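Local atomic coordinates of DUF4621 domain-containing protein (Parabacteroides distasonis, PDB entry 4H3W), a protein that is of unknown function, a putative secreted protein built from two beta-barrel domains. Residues A[27-33]-A[242-246]. Sequence-based numbering, arbitrary orientation. Where two conformers were deposited one is given.
Sequences VTSDDVV and EMPFD
At the capped N-terminal turn of the short helix 29-32, the selenomethionine Met243 from the loop 242-246 reaches across to Thr28, Ser29 and Val32 in a buried apolar contact with no hydrogen bond between the segments. Its side chain runs out extended through SE (chi2 -179°) and bends at chi3, which carries the methyl against the backbone that enters the helix. CE lies 3.3 Å from Thr28 C and 3.4 Å from Ser29 N, a tight fit, and also touches Val27 O. Val32 meets the selenoether obliquely from the helix side: its CG2 is 3.7 Å from Met243 CE, and its CB is 3.8 Å from Met243 SE. One residue on, the chi1 of Val33 (-176°) sets CG2 anti to the carbonyl carbon, beside the backbone N, and from there this methyl approaches the far end of the Phe245 ring obliquely, 3.9 Å from CZ. Pro244, the centre of an inverse gamma turn, separates Met243 and Phe245, whose side chains both head for the helix.

The turn under the Met243 methyl is fixed by one half of a capping box: Thr28 N, at the N-cap, donates to Asp31 OD2 at 2.9 Å. The bond is nearly straight at N-H but meets the carboxylate from above its plane. Thr28 OG1 also donates to Asp30 OD1, at 2.6 Å, while Thr28 O accepts from Asp31 N and Val32 N. Ser29 OG, beside Met243 CG, is hydrogen-bonded to the backbone O of dimethyl-lysine 311.

The contact joins the helix that follows the short strand 25-26 to the connection between strands 233-240 and 246-254, which belong to different sheets. Leu301 of strand 294-302 touches both Val32 and Phe245, and Phe207 meets the Phe245 ring.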
loop_
_atom_site.group_PDB
_atom_site.type_symbol
_atom_site.label_atom_id
_atom_site.label_comp_id
_atom_site.label_asym_id
_atom_site.label_seq_id
_atom_site.Cartn_x
_atom_site.Cartn_y
_atom_site.Cartn_z
ATOM N N VAL A 27 -11.537 -1.999 13.158
ATOM C CA VAL A 27 -10.675 -0.992 12.562
ATOM C C VAL A 27 -11.191 -0.596 11.178
ATOM O O VAL A 27 -11.876 -1.378 10.526
ATOM C CB VAL A 27 -9.245 -1.520 12.490
ATOM C CG1 VAL A 27 -8.686 -1.667 13.890
ATOM C CG2 VAL A 27 -9.177 -2.865 11.764
ATOM N N THR A 28 -10.939 0.642 10.781
ATOM C CA THR A 28 -11.346 1.127 9.459
ATOM C C THR A 28 -10.127 1.163 8.565
ATOM O O THR A 28 -9.008 0.980 9.043
ATOM C CB THR A 28 -11.955 2.531 9.471
ATOM O OG1 THR A 28 -10.938 3.462 9.840
ATOM C CG2 THR A 28 -13.146 2.617 10.442
ATOM N N SER A 29 -10.346 1.384 7.275
ATOM C CA SER A 29 -9.248 1.388 6.312
ATOM C C SER A 29 -8.162 2.314 6.804
ATOM O O SER A 29 -6.983 1.932 6.872
ATOM C CB SER A 29 -9.709 1.841 4.942
ATOM O OG SER A 29 -10.621 0.937 4.398
ATOM N N ASP A 30 -8.565 3.501 7.235
ATOM C CA ASP A 30 -7.554 4.492 7.614
ATOM C C ASP A 30 -6.907 4.261 9.028
ATOM O O ASP A 30 -5.911 4.866 9.347
ATOM C CB ASP A 30 -8.123 5.918 7.347
ATOM C CG ASP A 30 -9.175 6.357 8.331
ATOM O OD1 ASP A 30 -9.652 5.556 9.155
ATOM O OD2 ASP A 30 -9.525 7.548 8.277
ATOM N N ASP A 31 -7.349 3.259 9.790
ATOM C CA ASP A 31 -6.577 2.741 10.915
ATOM C C ASP A 31 -5.499 1.741 10.444
ATOM O O ASP A 31 -4.392 1.687 10.988
ATOM C CB ASP A 31 -7.449 1.984 11.919
ATOM C CG ASP A 31 -8.554 2.829 12.533
ATOM O OD1 ASP A 31 -8.330 4.029 12.751
ATOM O OD2 ASP A 31 -9.644 2.257 12.806
ATOM N N VAL A 32 -5.855 0.885 9.482
ATOM C CA VAL A 32 -4.958 -0.178 9.021
ATOM C C VAL A 32 -3.862 0.355 8.083
ATOM O O VAL A 32 -2.746 -0.157 8.060
ATOM C CB VAL A 32 -5.770 -1.299 8.330
ATOM C CG1 VAL A 32 -4.861 -2.329 7.638
ATOM C CG2 VAL A 32 -6.673 -1.977 9.350
ATOM N N VAL A 33 -4.242 1.347 7.292
ATOM C CA VAL A 33 -3.416 1.990 6.342
ATOM C C VAL A 33 -3.395 3.455 6.706
ATOM O O VAL A 33 -4.442 4.060 6.789
ATOM C CB VAL A 33 -4.003 1.848 4.932
ATOM C CG1 VAL A 33 -3.062 2.449 3.886
ATOM C CG2 VAL A 33 -4.273 0.368 4.602
ATOM N N GLU A 242 -13.808 -6.275 5.323
ATOM C CA GLU A 242 -14.299 -5.633 4.105
ATOM C C GLU A 242 -13.157 -5.045 3.238
ATOM O O GLU A 242 -13.374 -4.581 2.134
ATOM C CB GLU A 242 -15.253 -4.507 4.455
ATOM C CG GLU A 242 -16.593 -4.916 5.060
ATOM C CD GLU A 242 -17.396 -3.698 5.589
ATOM O OE1 GLU A 242 -16.917 -2.555 5.564
ATOM O OE2 GLU A 242 -18.513 -3.870 6.046
HETATM N N MSE A 243 -11.937 -5.104 3.747
HETATM C CA MSE A 243 -10.792 -4.532 3.070
HETATM C C MSE A 243 -10.231 -5.526 2.069
HETATM O O MSE A 243 -10.378 -6.732 2.236
HETATM C CB MSE A 243 -9.707 -4.184 4.091
HETATM C CG MSE A 243 -10.113 -2.960 4.909
HETATM SE SE MSE A 243 -8.674 -2.509 6.196
HETATM C CE MSE A 243 -9.958 -2.004 7.599
ATOM N N PRO A 244 -9.527 -5.032 1.046
ATOM C CA PRO A 244 -9.009 -5.884 -0.041
ATOM C C PRO A 244 -7.637 -6.503 0.259
ATOM O O PRO A 244 -6.717 -6.369 -0.548
ATOM C CB PRO A 244 -8.907 -4.879 -1.189
ATOM C CG PRO A 244 -8.462 -3.616 -0.493
ATOM C CD PRO A 244 -9.235 -3.608 0.796
ATOM N N PHE A 245 -7.486 -7.101 1.447
ATOM C CA PHE A 245 -6.314 -7.805 1.858
ATOM C C PHE A 245 -6.742 -9.102 2.475
ATOM O O PHE A 245 -7.729 -9.138 3.199
ATOM C CB PHE A 245 -5.531 -7.090 2.985
ATOM C CG PHE A 245 -5.329 -5.634 2.799
ATOM C CD1 PHE A 245 -4.424 -5.166 1.877
ATOM C CD2 PHE A 245 -6.003 -4.730 3.610
ATOM C CE1 PHE A 245 -4.203 -3.773 1.739
ATOM C CE2 PHE A 245 -5.811 -3.365 3.471
ATOM C CZ PHE A 245 -4.918 -2.883 2.538
ATOM N N ASP A 246 -5.984 -10.164 2.244
ATOM C CA ASP A 246 -6.049 -11.338 3.100
ATOM C C ASP A 246 -5.206 -11.067 4.359
ATOM O O ASP A 246 -4.309 -10.242 4.326
ATOM C CB ASP A 246 -5.529 -12.568 2.386
ATOM C CG ASP A 246 -6.455 -13.057 1.303
ATOM O OD1 ASP A 246 -7.698 -12.860 1.364
ATOM O OD2 ASP A 246 -5.910 -13.642 0.362
#